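Local coordinates for ribose transcriptional regulator (Enterococcus faecium DO, PDB 4RK1), which binds ribose and, as a LacI-family regulator, probably regulates transcription by binding cis-regulatory DNA, at residues L115-H125 with V268-L279. Sequence-based numbering, arbitrary orientation.
Sequences LAGMHLLSLGH and VRFEKRFSTAPL. Unlike the reference sequence in segment 268-279: Phe270 (reference Leu).
The His119 ring meets Phe270 with one face and Thr276 with its edge. Phe270, which differs from the reference sequence, sets CZ over the centre of that imidazole face, 3.1 Å above its plane, with the two rings inclined at 46°. At the imidazole edge NE2 shares a hydrogen bond with Thr276 OG1 (2.8 Å), in the ring plane. With CG anti to the backbone N (chi1 178°), His119 carries its imidazole off the helix toward Phe270 and Thr276, and face contact and edge bond together fix the turn of its ring. Leu123 CD1 lies against the same threonine, while its CD2 packs on Pro278 CD at 3.9 Å.

Near the C-terminal turn of the helix two bonds hold the C-terminal tail: Leu279 N donates to Leu123 O (2.9 Å), and His125 NE2 to Ala277 O (3.0 Å), the donor lying almost in line with that C=O. Leu279 CB sits over a face of the His125 ring in a CH-pi contact. ND1 is hydrogen-bonded to Thr186 OG1, which helps set this imidazole, and Ser215 holds Ala277 N.

Gly124, with positive phi, closes helix 109-122 in a Schellman motif. The chain following strand 263-271 packs along this helix and its C-terminal turn, in the periplasmic-binding-protein fold of LacI-family sugar-binding domains.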
ATOM      1  N   LEU B 115      12.130  -6.675 -22.355  1.00 25.58           N
ATOM      2  CA  LEU B 115      12.750  -7.674 -21.500  1.00 25.37           C
ATOM      3  C   LEU B 115      11.775  -8.770 -21.085  1.00 29.04           C
ATOM      4  O   LEU B 115      12.144  -9.942 -21.070  1.00 23.65           O
ATOM      5  CB  LEU B 115      13.374  -7.039 -20.256  1.00 28.12           C
ATOM      6  CG  LEU B 115      14.638  -6.193 -20.447  1.00 33.31           C
ATOM      7  CD1 LEU B 115      15.010  -5.540 -19.120  1.00 27.61           C
ATOM      8  CD2 LEU B 115      15.799  -7.017 -20.982  1.00 35.44           C
ATOM      9  N   ALA B 116      10.541  -8.392 -20.737  1.00 28.43           N
ATOM     10  CA  ALA B 116       9.529  -9.370 -20.348  1.00 29.97           C
ATOM     11  C   ALA B 116       9.201 -10.340 -21.487  1.00 24.33           C
ATOM     12  O   ALA B 116       9.129 -11.553 -21.281  1.00 25.91           O
ATOM     13  CB  ALA B 116       8.269  -8.666 -19.883  1.00 25.56           C
ATOM     14  N   GLY B 117       9.001  -9.789 -22.678  1.00 23.66           N
ATOM     15  CA  GLY B 117       8.759 -10.591 -23.862  1.00 25.21           C
ATOM     16  C   GLY B 117       9.888 -11.538 -24.185  1.00 24.67           C
ATOM     17  O   GLY B 117       9.653 -12.726 -24.420  1.00 27.37           O
HETATM   18  N   MSE B 118      11.120 -11.029 -24.180  1.00 28.37           N
HETATM   19  CA  MSE B 118      12.287 -11.844 -24.548  1.00 24.43           C
HETATM   20  C   MSE B 118      12.480 -12.980 -23.579  1.00 24.94           C
HETATM   21  O   MSE B 118      12.874 -14.090 -23.975  1.00 28.22           O
HETATM   22  CB  MSE B 118      13.566 -11.008 -24.673  1.00 23.79           C
HETATM   23  CG  MSE B 118      13.508  -9.947 -25.770  1.00 27.71           C
HETATM   24 SE   MSE B 118      13.395 -10.680 -27.605  1.00 34.55          SE
HETATM   25  CE  MSE B 118      15.293 -11.225 -27.705  1.00 33.79           C
ATOM     26  N   HIS B 119      12.180 -12.742 -22.303  1.00 26.47           N
ATOM     27  CA  HIS B 119      12.288 -13.791 -21.296  1.00 23.03           C
ATOM     28  C   HIS B 119      11.291 -14.937 -21.539  1.00 25.31           C
ATOM     29  O   HIS B 119      11.678 -16.113 -21.584  1.00 27.17           O
ATOM     30  CB  HIS B 119      12.082 -13.211 -19.896  1.00 29.47           C
ATOM     31  CG  HIS B 119      12.131 -14.239 -18.807  1.00 31.96           C
ATOM     32  ND1 HIS B 119      13.292 -14.888 -18.446  1.00 43.79           N
ATOM     33  CD2 HIS B 119      11.158 -14.735 -18.005  1.00 37.84           C
ATOM     34  CE1 HIS B 119      13.034 -15.736 -17.464  1.00 38.32           C
ATOM     35  NE2 HIS B 119      11.748 -15.662 -17.179  1.00 33.92           N
ATOM     36  N   LEU B 120      10.014 -14.599 -21.694  1.00 25.60           N
ATOM     37  CA  LEU B 120       8.988 -15.612 -21.964  1.00 27.31           C
ATOM     38  C   LEU B 120       9.254 -16.367 -23.270  1.00 28.92           C
ATOM     39  O   LEU B 120       9.091 -17.586 -23.331  1.00 29.70           O
ATOM     40  CB  LEU B 120       7.585 -14.981 -22.001  1.00 26.92           C
ATOM     41  CG  LEU B 120       6.995 -14.514 -20.655  1.00 27.68           C
ATOM     42  CD1 LEU B 120       5.644 -13.847 -20.854  1.00 27.09           C
ATOM     43  CD2 LEU B 120       6.869 -15.665 -19.673  1.00 30.43           C
ATOM     44  N   LEU B 121       9.659 -15.643 -24.307  1.00 27.40           N
ATOM     45  CA  LEU B 121       9.945 -16.256 -25.602  1.00 32.57           C
ATOM     46  C   LEU B 121      11.190 -17.140 -25.550  1.00 33.64           C
ATOM     47  O   LEU B 121      11.198 -18.201 -26.163  1.00 28.42           O
ATOM     48  CB  LEU B 121      10.083 -15.194 -26.691  1.00 31.96           C
ATOM     49  CG  LEU B 121       8.803 -14.415 -26.974  1.00 28.40           C
ATOM     50  CD1 LEU B 121       9.095 -13.074 -27.638  1.00 30.75           C
ATOM     51  CD2 LEU B 121       7.821 -15.236 -27.797  1.00 37.26           C
ATOM     52  N   SER B 122      12.218 -16.745 -24.794  1.00 28.05           N
ATOM     53  CA  SER B 122      13.406 -17.591 -24.632  1.00 32.73           C
ATOM     54  C   SER B 122      13.058 -18.915 -23.967  1.00 40.51           C
ATOM     55  O   SER B 122      13.749 -19.917 -24.164  1.00 30.98           O
ATOM     56  CB  SER B 122      14.477 -16.900 -23.794  1.00 34.15           C
ATOM     57  OG  SER B 122      14.093 -16.850 -22.431  1.00 40.17           O
ATOM     58  N   LEU B 123      11.996 -18.912 -23.169  1.00 33.17           N
ATOM     59  CA  LEU B 123      11.540 -20.126 -22.484  1.00 32.93           C
ATOM     60  C   LEU B 123      10.663 -21.023 -23.359  1.00 26.53           C
ATOM     61  O   LEU B 123      10.281 -22.117 -22.938  1.00 32.31           O
ATOM     62  CB  LEU B 123      10.797 -19.753 -21.195  1.00 31.69           C
ATOM     63  CG  LEU B 123      11.680 -19.148 -20.101  1.00 31.03           C
ATOM     64  CD1 LEU B 123      10.808 -18.569 -19.007  1.00 36.15           C
ATOM     65  CD2 LEU B 123      12.663 -20.162 -19.535  1.00 35.73           C
ATOM     66  N   GLY B 124      10.328 -20.565 -24.558  1.00 29.51           N
ATOM     67  CA  GLY B 124       9.579 -21.384 -25.509  1.00 31.09           C
ATOM     68  C   GLY B 124       8.089 -21.096 -25.520  1.00 36.69           C
ATOM     69  O   GLY B 124       7.340 -21.773 -26.220  1.00 36.31           O
ATOM     70  N   HIS B 125       7.637 -20.102 -24.750  1.00 31.56           N
ATOM     71  CA  HIS B 125       6.217 -19.733 -24.773  1.00 28.86           C
ATOM     72  C   HIS B 125       5.949 -18.976 -26.057  1.00 34.95           C
ATOM     73  O   HIS B 125       6.657 -18.032 -26.387  1.00 45.55           O
ATOM     74  CB  HIS B 125       5.830 -18.914 -23.528  1.00 25.53           C
ATOM     75  CG  HIS B 125       6.059 -19.659 -22.252  1.00 26.98           C
ATOM     76  ND1 HIS B 125       5.214 -20.655 -21.816  1.00 32.87           N
ATOM     77  CD2 HIS B 125       7.084 -19.623 -21.368  1.00 31.27           C
ATOM     78  CE1 HIS B 125       5.686 -21.174 -20.698  1.00 31.53           C
ATOM     79  NE2 HIS B 125       6.822 -20.569 -20.406  1.00 28.90           N
ATOM     80  N   VAL B 268      15.377   0.121 -16.077  1.00 22.50           N
ATOM     81  CA  VAL B 268      14.677  -0.959 -15.394  1.00 21.42           C
ATOM     82  C   VAL B 268      15.614  -2.143 -15.407  1.00 35.11           C
ATOM     83  O   VAL B 268      16.682  -2.081 -16.017  1.00 39.69           O
ATOM     84  CB  VAL B 268      13.344  -1.307 -16.079  1.00 26.45           C
ATOM     85  CG1 VAL B 268      12.406  -0.112 -16.030  1.00 28.15           C
ATOM     86  CG2 VAL B 268      13.556  -1.766 -17.516  1.00 33.54           C
ATOM     87  N   ARG B 269      15.225  -3.224 -14.747  1.00 32.60           N
ATOM     88  CA  ARG B 269      15.976  -4.465 -14.880  1.00 32.08           C
ATOM     89  C   ARG B 269      15.159  -5.683 -14.578  1.00 38.01           C
ATOM     90  O   ARG B 269      14.177  -5.645 -13.850  1.00 30.92           O
ATOM     91  CB  ARG B 269      17.209  -4.477 -13.990  1.00 41.63           C
ATOM     92  CG  ARG B 269      16.944  -4.416 -12.506  1.00 40.88           C
ATOM     93  CD  ARG B 269      18.201  -3.998 -11.747  1.00 76.87           C
ATOM     94  NE  ARG B 269      18.670  -2.677 -12.183  1.00127.00           N
ATOM     95  CZ  ARG B 269      19.674  -2.440 -13.034  1.00115.18           C
ATOM     96  NH1 ARG B 269      19.974  -1.186 -13.354  1.00 74.17           N
ATOM     97  NH2 ARG B 269      20.383  -3.431 -13.576  1.00 68.18           N
ATOM     98  N   PHE B 270      15.616  -6.780 -15.139  1.00 29.01           N
ATOM     99  CA  PHE B 270      14.914  -8.023 -15.045  1.00 31.09           C
ATOM    100  C   PHE B 270      15.224  -8.648 -13.705  1.00 28.74           C
ATOM    101  O   PHE B 270      16.386  -8.712 -13.308  1.00 31.64           O
ATOM    102  CB  PHE B 270      15.368  -8.936 -16.163  1.00 36.51           C
ATOM    103  CG  PHE B 270      14.600 -10.198 -16.214  1.00 34.04           C
ATOM    104  CD1 PHE B 270      13.316 -10.205 -16.708  1.00 43.35           C
ATOM    105  CD2 PHE B 270      15.138 -11.365 -15.719  1.00 44.12           C
ATOM    106  CE1 PHE B 270      12.589 -11.364 -16.731  1.00 44.25           C
ATOM    107  CE2 PHE B 270      14.416 -12.530 -15.753  1.00 50.14           C
ATOM    108  CZ  PHE B 270      13.140 -12.526 -16.256  1.00 43.45           C
ATOM    109  N   GLU B 271      14.188  -9.065 -12.985  1.00 22.96           N
ATOM    110  CA  GLU B 271      14.371  -9.734 -11.688  1.00 24.05           C
ATOM    111  C   GLU B 271      13.866 -11.156 -11.818  1.00 26.30           C
ATOM    112  O   GLU B 271      12.658 -11.405 -11.780  1.00 29.65           O
ATOM    113  CB  GLU B 271      13.628  -9.004 -10.562  1.00 25.94           C
ATOM    114  CG  GLU B 271      14.111  -7.601 -10.269  1.00 38.58           C
ATOM    115  CD  GLU B 271      15.530  -7.548  -9.725  1.00 47.77           C
ATOM    116  OE1 GLU B 271      16.011  -8.569  -9.206  1.00 39.31           O
ATOM    117  OE2 GLU B 271      16.170  -6.480  -9.817  1.00 50.94           O
ATOM    118  N   LYS B 272      14.800 -12.085 -11.991  1.00 23.70           N
ATOM    119  CA  LYS B 272      14.460 -13.463 -12.268  1.00 26.85           C
ATOM    120  C   LYS B 272      14.227 -14.208 -10.976  1.00 28.92           C
ATOM    121  O   LYS B 272      15.135 -14.347 -10.156  1.00 27.74           O
ATOM    122  CB  LYS B 272      15.573 -14.156 -13.062  1.00 30.58           C
ATOM    123  CG  LYS B 272      15.125 -15.485 -13.650  1.00 39.15           C
ATOM    124  CD  LYS B 272      16.230 -16.183 -14.425  1.00 69.41           C
ATOM    125  CE  LYS B 272      15.798 -17.588 -14.814  1.00107.41           C
ATOM    126  NZ  LYS B 272      16.800 -18.281 -15.668  1.00112.35           N
ATOM    127  N   ARG B 273      13.010 -14.705 -10.796  1.00 27.25           N
ATOM    128  CA  ARG B 273      12.685 -15.454  -9.599  1.00 28.01           C
ATOM    129  C   ARG B 273      12.137 -16.814 -10.024  1.00 30.86           C
ATOM    130  O   ARG B 273      12.813 -17.518 -10.781  1.00 27.72           O
ATOM    131  CB  ARG B 273      11.779 -14.635  -8.659  1.00 26.30           C
ATOM    132  CG  ARG B 273      12.411 -13.311  -8.254  1.00 29.74           C
ATOM    133  CD  ARG B 273      11.819 -12.746  -6.980  1.00 26.60           C
ATOM    134  NE  ARG B 273      12.467 -11.503  -6.598  1.00 27.83           N
ATOM    135  CZ  ARG B 273      12.054 -10.284  -6.928  1.00 27.95           C
ATOM    136  NH1 ARG B 273      10.951 -10.082  -7.661  1.00 22.89           N
ATOM    137  NH2 ARG B 273      12.753  -9.247  -6.512  1.00 25.27           N
ATOM    138  N   PHE B 274      10.938 -17.189  -9.591  1.00 24.95           N
ATOM    139  CA  PHE B 274      10.519 -18.588  -9.710  1.00 20.53           C
ATOM    140  C   PHE B 274       9.128 -18.796 -10.275  1.00 25.29           C
ATOM    141  O   PHE B 274       8.570 -19.891 -10.168  1.00 26.64           O
ATOM    142  CB  PHE B 274      10.670 -19.245  -8.342  1.00 27.99           C
ATOM    143  CG  PHE B 274      12.103 -19.372  -7.915  1.00 32.11           C
ATOM    144  CD1 PHE B 274      12.906 -20.369  -8.445  1.00 46.69           C
ATOM    145  CD2 PHE B 274      12.666 -18.460  -7.033  1.00 37.11           C
ATOM    146  CE1 PHE B 274      14.242 -20.475  -8.080  1.00 48.01           C
ATOM    147  CE2 PHE B 274      14.000 -18.563  -6.661  1.00 44.13           C
ATOM    148  CZ  PHE B 274      14.786 -19.577  -7.184  1.00 45.98           C
ATOM    149  N   SER B 275       8.598 -17.771 -10.936  1.00 27.02           N
ATOM    150  CA  SER B 275       7.248 -17.819 -11.483  1.00 26.25           C
ATOM    151  C   SER B 275       7.240 -18.107 -12.980  1.00 27.77           C
ATOM    152  O   SER B 275       6.174 -18.106 -13.596  1.00 24.12           O
ATOM    153  CB  SER B 275       6.497 -16.517 -11.195  1.00 23.46           C
ATOM    154  OG  SER B 275       7.122 -15.402 -11.795  1.00 21.04           O
ATOM    155  N   THR B 276       8.409 -18.363 -13.565  1.00 24.70           N
ATOM    156  CA  THR B 276       8.486 -18.785 -14.968  1.00 26.79           C
ATOM    157  C   THR B 276       9.298 -20.059 -15.105  1.00 30.90           C
ATOM    158  O   THR B 276      10.162 -20.345 -14.280  1.00 29.13           O
ATOM    159  CB  THR B 276       9.113 -17.708 -15.895  1.00 28.58           C
ATOM    160  OG1 THR B 276      10.515 -17.562 -15.612  1.00 32.39           O
ATOM    161  CG2 THR B 276       8.416 -16.382 -15.724  1.00 28.98           C
ATOM    162  N   ALA B 277       9.033 -20.803 -16.172  1.00 32.06           N
ATOM    163  CA  ALA B 277       9.814 -21.998 -16.485  1.00 35.76           C
ATOM    164  C   ALA B 277       9.750 -22.333 -17.987  1.00 29.71           C
ATOM    165  O   ALA B 277       8.828 -21.894 -18.681  1.00 30.44           O
ATOM    166  CB  ALA B 277       9.318 -23.171 -15.651  1.00 35.76           C
ATOM    167  N   PRO B 278      10.738 -23.097 -18.496  1.00 30.49           N
ATOM    168  CA  PRO B 278      10.694 -23.508 -19.898  1.00 33.71           C
ATOM    169  C   PRO B 278       9.414 -24.268 -20.205  1.00 29.54           C
ATOM    170  O   PRO B 278       8.984 -25.073 -19.390  1.00 35.07           O
ATOM    171  CB  PRO B 278      11.886 -24.457 -20.029  1.00 39.99           C
ATOM    172  CG  PRO B 278      12.811 -24.082 -18.928  1.00 36.21           C
ATOM    173  CD  PRO B 278      11.930 -23.623 -17.805  1.00 38.33           C
ATOM    174  N   LEU B 279       8.816 -24.013 -21.364  1.00 31.99           N
ATOM    175  CA  LEU B 279       7.637 -24.757 -21.791  1.00 36.14           C
ATOM    176  C   LEU B 279       8.019 -26.211 -22.075  1.00 43.59           C
ATOM    177  O   LEU B 279       9.029 -26.473 -22.735  1.00 43.19           O
ATOM    178  CB  LEU B 279       7.028 -24.126 -23.036  1.00 38.27           C
ATOM    179  CG  LEU B 279       5.744 -24.752 -23.587  1.00 40.35           C
ATOM    180  CD1 LEU B 279       4.622 -24.671 -22.567  1.00 49.88           C
ATOM    181  CD2 LEU B 279       5.333 -24.071 -24.885  1.00 54.54           C
TER